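Local coordinates for putative tetrapyrrole (Corrin/porphyrin) methylase (Bacteroides fragilis, PDB 3FFY), which probably methylates the 2'-hydroxyl of a cytidine ribose in 16S rRNA with S-adenosyl-L-methionine, this chain being the C-terminal part of the enzyme, at residues L26-V40 and T58-R70. Sequence-based numbering, arbitrary orientation.
Sequences LPQKKGRMTKLKSLV and TLTQFAEYFGPER. With SO4 (sulfate ion), chain B.
Leu36 lays its CB over the centre of the Tyr65 ring, a CH-pi contact with CB 3.6 Å from the ring centroid. Its CD1 reaches Tyr65 CE1 at 3.5 Å, while CD2 meets the edge of the Phe62 ring. The methyl CE of selenomethionine Met33 and CG2 of Val40 both lie at the edge of Tyr65, near the ring plane.

Arg32 has CG anti to the backbone N (chi1 -179°) and a chain extended to NE, which carries the guanidinium out to helix 58-66. NE and NH2 both donate to Gln61 OE1, each at 2.9 Å. The guanidinium and amide planes are nearly coplanar, 22° apart. NE uses an in-plane lone pair of OE1, and NH2 comes nearly in line with the C=O. NH2 also donates to Thr58 OG1 at 3.1 Å, and NH1 to Pro27 O. Four bonds to three residues, all near its plane, fix the guanidinium's rotation. Thr58 OG1 also bonds Glu50.

A sulfate, probably from the crystallisation liquor, sits at the start of helix 32-38, bound by the backbone N of Gly31, Met33 and Thr34. At the far end, the edge of Phe66 meets Leu39 O (CE1 to O 3.4 Å), and a water links Leu39 O to Arg70 NH2, which also donates to Ala111 O.

Helices 32-38 and 58-66 (the end of 55-66) cross at -47°, beside the mixed sheet in the C-terminal part of this RsmI-family methyltransferase. Leu39 packs on strand 45-50, Phe62 and Phe66 on strand 106-110, and Leu59 and Ala63 on helix 90-99.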
loop_
_atom_site.group_PDB
_atom_site.type_symbol
_atom_site.label_atom_id
_atom_site.label_comp_id
_atom_site.label_asym_id
_atom_site.label_seq_id
_atom_site.Cartn_x
_atom_site.Cartn_y
_atom_site.Cartn_z
ATOM N N LEU A 26 -4.312 16.665 14.283
ATOM C CA LEU A 26 -5.433 17.097 15.113
ATOM C C LEU A 26 -4.953 17.944 16.267
ATOM O O LEU A 26 -3.836 17.769 16.795
ATOM C CB LEU A 26 -6.139 15.900 15.699
ATOM C CG LEU A 26 -7.171 15.174 14.867
ATOM C CD1 LEU A 26 -7.314 13.794 15.530
ATOM C CD2 LEU A 26 -8.505 15.923 14.936
ATOM N N PRO A 27 -5.782 18.885 16.675
ATOM C CA PRO A 27 -5.511 19.550 17.914
ATOM C C PRO A 27 -5.418 18.527 19.034
ATOM O O PRO A 27 -6.207 17.590 19.069
ATOM C CB PRO A 27 -6.740 20.427 18.103
ATOM C CG PRO A 27 -7.266 20.646 16.735
ATOM C CD PRO A 27 -6.988 19.386 16.008
ATOM N N GLN A 28 -4.444 18.691 19.921
ATOM C CA GLN A 28 -4.247 17.757 21.027
ATOM C C GLN A 28 -5.280 17.961 22.109
ATOM O O GLN A 28 -5.648 17.009 22.807
ATOM C CB GLN A 28 -2.848 17.920 21.642
ATOM C CG GLN A 28 -1.725 17.378 20.775
ATOM C CD GLN A 28 -1.703 15.842 20.726
ATOM O OE1 GLN A 28 -1.350 15.193 21.727
ATOM N NE2 GLN A 28 -2.064 15.255 19.561
ATOM N N LYS A 29 -5.720 19.216 22.267
ATOM C CA LYS A 29 -6.620 19.602 23.358
ATOM C C LYS A 29 -7.638 20.629 22.838
ATOM O O LYS A 29 -8.525 20.288 22.050
ATOM C CB LYS A 29 -5.818 20.123 24.580
ATOM C CG LYS A 29 -4.798 19.110 25.217
ATOM C CD LYS A 29 -3.607 19.814 25.986
ATOM C CE LYS A 29 -2.183 19.374 25.461
ATOM N NZ LYS A 29 -1.582 20.224 24.334
ATOM N N LYS A 30 -7.519 21.886 23.255
ATOM C CA LYS A 30 -8.424 22.919 22.759
ATOM C C LYS A 30 -8.571 22.820 21.229
ATOM O O LYS A 30 -7.575 22.655 20.508
ATOM C CB LYS A 30 -7.955 24.323 23.208
ATOM C CG LYS A 30 -8.962 25.081 24.110
ATOM C CD LYS A 30 -9.740 26.216 23.360
ATOM C CE LYS A 30 -9.974 25.895 21.836
ATOM N NZ LYS A 30 -11.184 26.521 21.189
ATOM N N GLY A 31 -9.823 22.861 20.767
ATOM C CA GLY A 31 -10.148 22.841 19.345
ATOM C C GLY A 31 -10.333 21.450 18.753
ATOM O O GLY A 31 -10.751 21.335 17.609
ATOM N N ARG A 32 -10.044 20.396 19.520
ATOM C CA ARG A 32 -10.012 19.023 18.973
ATOM C C ARG A 32 -11.366 18.430 18.683
ATOM O O ARG A 32 -11.587 17.896 17.595
ATOM C CB ARG A 32 -9.302 18.103 19.933
ATOM C CG ARG A 32 -9.204 16.681 19.443
ATOM C CD ARG A 32 -8.564 15.866 20.529
ATOM N NE ARG A 32 -8.329 14.502 20.103
ATOM C CZ ARG A 32 -7.238 14.048 19.500
ATOM N NH1 ARG A 32 -6.225 14.838 19.219
ATOM N NH2 ARG A 32 -7.168 12.757 19.179
HETATM N N MSE A 33 -12.247 18.482 19.686
HETATM C CA MSE A 33 -13.631 18.032 19.516
HETATM C C MSE A 33 -14.314 18.856 18.432
HETATM O O MSE A 33 -14.994 18.299 17.566
HETATM C CB MSE A 33 -14.422 18.091 20.815
HETATM C CG MSE A 33 -13.771 17.298 21.949
HETATM SE SE MSE A 33 -13.078 15.492 21.504
HETATM C CE MSE A 33 -14.599 14.294 21.984
ATOM N N THR A 34 -14.088 20.169 18.430
ATOM C CA THR A 34 -14.599 21.007 17.352
ATOM C C THR A 34 -14.149 20.549 15.973
ATOM O O THR A 34 -14.974 20.369 15.098
ATOM C CB THR A 34 -14.166 22.435 17.534
ATOM O OG1 THR A 34 -14.564 22.856 18.843
ATOM C CG2 THR A 34 -14.813 23.333 16.454
ATOM N N LYS A 35 -12.849 20.368 15.771
ATOM C CA LYS A 35 -12.368 19.849 14.514
ATOM C C LYS A 35 -13.040 18.525 14.165
ATOM O O LYS A 35 -13.425 18.323 13.028
ATOM C CB LYS A 35 -10.853 19.638 14.544
ATOM C CG LYS A 35 -10.274 19.201 13.209
ATOM C CD LYS A 35 -10.274 20.332 12.166
ATOM C CE LYS A 35 -10.208 19.795 10.737
ATOM N NZ LYS A 35 -9.740 20.797 9.741
ATOM N N LEU A 36 -13.164 17.613 15.126
ATOM C CA LEU A 36 -13.717 16.271 14.824
ATOM C C LEU A 36 -15.166 16.400 14.399
ATOM O O LEU A 36 -15.606 15.860 13.363
ATOM C CB LEU A 36 -13.630 15.364 16.053
ATOM C CG LEU A 36 -12.283 14.719 16.417
ATOM C CD1 LEU A 36 -12.413 13.885 17.695
ATOM C CD2 LEU A 36 -11.786 13.852 15.283
ATOM N N LYS A 37 -15.891 17.134 15.234
ATOM C CA LYS A 37 -17.287 17.450 15.011
ATOM C C LYS A 37 -17.434 18.043 13.614
ATOM O O LYS A 37 -18.388 17.729 12.894
ATOM C CB LYS A 37 -17.755 18.474 16.055
ATOM C CG LYS A 37 -19.175 18.318 16.608
ATOM C CD LYS A 37 -19.547 19.611 17.408
ATOM C CE LYS A 37 -21.060 19.791 17.648
ATOM N NZ LYS A 37 -21.460 21.253 17.687
ATOM N N SER A 38 -16.472 18.888 13.226
ATOM C CA SER A 38 -16.539 19.597 11.941
ATOM C C SER A 38 -16.405 18.644 10.741
ATOM O O SER A 38 -16.934 18.933 9.655
ATOM C CB SER A 38 -15.490 20.724 11.872
ATOM O OG SER A 38 -14.333 20.366 11.137
ATOM N N LEU A 39 -15.750 17.493 10.927
ATOM C CA LEU A 39 -15.465 16.603 9.780
ATOM C C LEU A 39 -16.534 15.534 9.518
ATOM O O LEU A 39 -16.436 14.732 8.555
ATOM C CB LEU A 39 -14.117 15.942 9.972
ATOM C CG LEU A 39 -12.956 16.907 9.890
ATOM C CD1 LEU A 39 -11.713 16.155 10.369
ATOM C CD2 LEU A 39 -12.795 17.507 8.455
ATOM N N VAL A 40 -17.564 15.549 10.362
ATOM C CA VAL A 40 -18.584 14.488 10.372
ATOM C C VAL A 40 -19.335 14.289 9.039
ATOM O O VAL A 40 -19.649 13.149 8.698
ATOM C CB VAL A 40 -19.527 14.665 11.587
ATOM C CG1 VAL A 40 -20.872 14.050 11.316
ATOM C CG2 VAL A 40 -18.844 14.059 12.830
ATOM N N THR A 58 -6.760 8.651 18.735
ATOM C CA THR A 58 -7.294 9.268 17.516
ATOM C C THR A 58 -8.238 8.295 16.761
ATOM O O THR A 58 -9.339 8.683 16.341
ATOM C CB THR A 58 -6.164 9.794 16.603
ATOM O OG1 THR A 58 -5.585 10.940 17.231
ATOM C CG2 THR A 58 -6.714 10.189 15.241
ATOM N N LEU A 59 -7.798 7.041 16.591
ATOM C CA LEU A 59 -8.601 6.027 15.894
ATOM C C LEU A 59 -9.879 5.724 16.639
ATOM O O LEU A 59 -10.927 5.573 16.025
ATOM C CB LEU A 59 -7.826 4.732 15.693
ATOM C CG LEU A 59 -6.647 4.811 14.733
ATOM C CD1 LEU A 59 -5.992 3.460 14.754
ATOM C CD2 LEU A 59 -7.025 5.199 13.334
ATOM N N THR A 60 -9.796 5.689 17.974
ATOM C CA THR A 60 -10.972 5.459 18.796
ATOM C C THR A 60 -11.970 6.595 18.613
ATOM O O THR A 60 -13.154 6.381 18.371
ATOM C CB THR A 60 -10.603 5.282 20.265
ATOM O OG1 THR A 60 -9.664 4.192 20.351
ATOM C CG2 THR A 60 -11.828 4.963 21.034
ATOM N N GLN A 61 -11.481 7.820 18.685
ATOM C CA GLN A 61 -12.385 8.954 18.519
ATOM C C GLN A 61 -12.928 9.043 17.090
ATOM O O GLN A 61 -14.068 9.444 16.887
ATOM C CB GLN A 61 -11.678 10.241 18.927
ATOM C CG GLN A 61 -11.262 10.197 20.389
ATOM C CD GLN A 61 -10.700 11.521 20.880
ATOM O OE1 GLN A 61 -9.677 12.001 20.391
ATOM N NE2 GLN A 61 -11.373 12.118 21.853
ATOM N N PHE A 62 -12.101 8.718 16.105
ATOM C CA PHE A 62 -12.574 8.591 14.732
ATOM C C PHE A 62 -13.770 7.606 14.678
ATOM O O PHE A 62 -14.808 7.880 14.016
ATOM C CB PHE A 62 -11.430 8.115 13.798
ATOM C CG PHE A 62 -10.473 9.211 13.332
ATOM C CD1 PHE A 62 -10.498 10.498 13.865
ATOM C CD2 PHE A 62 -9.509 8.926 12.355
ATOM C CE1 PHE A 62 -9.634 11.455 13.411
ATOM C CE2 PHE A 62 -8.671 9.879 11.908
ATOM C CZ PHE A 62 -8.701 11.135 12.428
ATOM N N ALA A 63 -13.652 6.458 15.364
ATOM C CA ALA A 63 -14.769 5.489 15.393
ATOM C C ALA A 63 -15.972 6.133 16.042
ATOM O O ALA A 63 -17.105 5.956 15.600
ATOM C CB ALA A 63 -14.384 4.193 16.162
ATOM N N GLU A 64 -15.750 6.881 17.114
ATOM C CA GLU A 64 -16.895 7.494 17.792
ATOM C C GLU A 64 -17.596 8.496 16.868
ATOM O O GLU A 64 -18.810 8.497 16.782
ATOM C CB GLU A 64 -16.462 8.152 19.089
ATOM C CG GLU A 64 -15.925 7.195 20.114
ATOM C CD GLU A 64 -15.393 7.921 21.321
ATOM O OE1 GLU A 64 -15.225 9.146 21.263
ATOM O OE2 GLU A 64 -15.143 7.299 22.347
ATOM N N TYR A 65 -16.828 9.325 16.156
ATOM C CA TYR A 65 -17.385 10.399 15.283
ATOM C C TYR A 65 -17.790 9.955 13.867
ATOM O O TYR A 65 -18.750 10.481 13.304
ATOM C CB TYR A 65 -16.372 11.555 15.134
ATOM C CG TYR A 65 -16.355 12.499 16.292
ATOM C CD1 TYR A 65 -15.676 12.190 17.463
ATOM C CD2 TYR A 65 -17.078 13.699 16.236
ATOM C CE1 TYR A 65 -15.691 13.060 18.545
ATOM C CE2 TYR A 65 -17.099 14.590 17.321
ATOM C CZ TYR A 65 -16.405 14.267 18.461
ATOM O OH TYR A 65 -16.426 15.150 19.498
ATOM N N PHE A 66 -17.055 9.024 13.280
ATOM C CA PHE A 66 -17.327 8.622 11.916
ATOM C C PHE A 66 -17.959 7.252 11.814
ATOM O O PHE A 66 -18.469 6.889 10.744
ATOM C CB PHE A 66 -16.037 8.666 11.106
ATOM C CG PHE A 66 -15.361 9.982 11.184
ATOM C CD1 PHE A 66 -15.965 11.115 10.649
ATOM C CD2 PHE A 66 -14.172 10.126 11.862
ATOM C CE1 PHE A 66 -15.357 12.356 10.762
ATOM C CE2 PHE A 66 -13.558 11.370 11.991
ATOM C CZ PHE A 66 -14.145 12.477 11.437
ATOM N N GLY A 67 -17.911 6.479 12.902
ATOM C CA GLY A 67 -18.502 5.138 12.928
ATOM C C GLY A 67 -17.424 4.078 12.808
ATOM O O GLY A 67 -16.501 4.241 12.003
ATOM N N PRO A 68 -17.518 2.976 13.596
ATOM C CA PRO A 68 -16.422 1.943 13.595
ATOM C C PRO A 68 -16.211 1.223 12.244
ATOM O O PRO A 68 -15.165 0.627 11.997
ATOM C CB PRO A 68 -16.846 0.932 14.684
ATOM C CG PRO A 68 -18.246 1.282 15.042
ATOM C CD PRO A 68 -18.518 2.723 14.634
ATOM N N GLU A 69 -17.213 1.298 11.387
ATOM C CA GLU A 69 -17.178 0.622 10.088
ATOM C C GLU A 69 -16.502 1.488 9.003
ATOM O O GLU A 69 -16.280 1.020 7.884
ATOM C CB GLU A 69 -18.601 0.220 9.636
ATOM C CG GLU A 69 -19.749 0.550 10.627
ATOM C CD GLU A 69 -19.919 2.090 10.816
ATOM O OE1 GLU A 69 -19.675 2.590 11.922
ATOM O OE2 GLU A 69 -20.247 2.811 9.839
ATOM N N ARG A 70 -16.162 2.734 9.319
ATOM C CA ARG A 70 -15.525 3.604 8.316
ATOM C C ARG A 70 -14.168 3.065 7.938
ATOM O O ARG A 70 -13.347 2.725 8.803
ATOM C CB ARG A 70 -15.359 5.020 8.817
ATOM C CG ARG A 70 -14.917 6.065 7.754
ATOM C CD ARG A 70 -16.042 6.384 6.716
ATOM N NE ARG A 70 -17.161 7.131 7.260
ATOM C CZ ARG A 70 -17.214 8.461 7.443
ATOM N NH1 ARG A 70 -18.313 8.989 7.977
ATOM N NH2 ARG A 70 -16.204 9.271 7.124
HETATM S S SO4 B . -12.849 21.637 21.999
HETATM O O1 SO4 B . -12.123 20.284 22.016
HETATM O O2 SO4 B . -11.879 22.769 22.325
HETATM O O3 SO4 B . -14.141 21.448 22.748
HETATM O O4 SO4 B . -13.373 21.959 20.589
HETATM O O HOH W 1 -16.814 12.032 7.090
#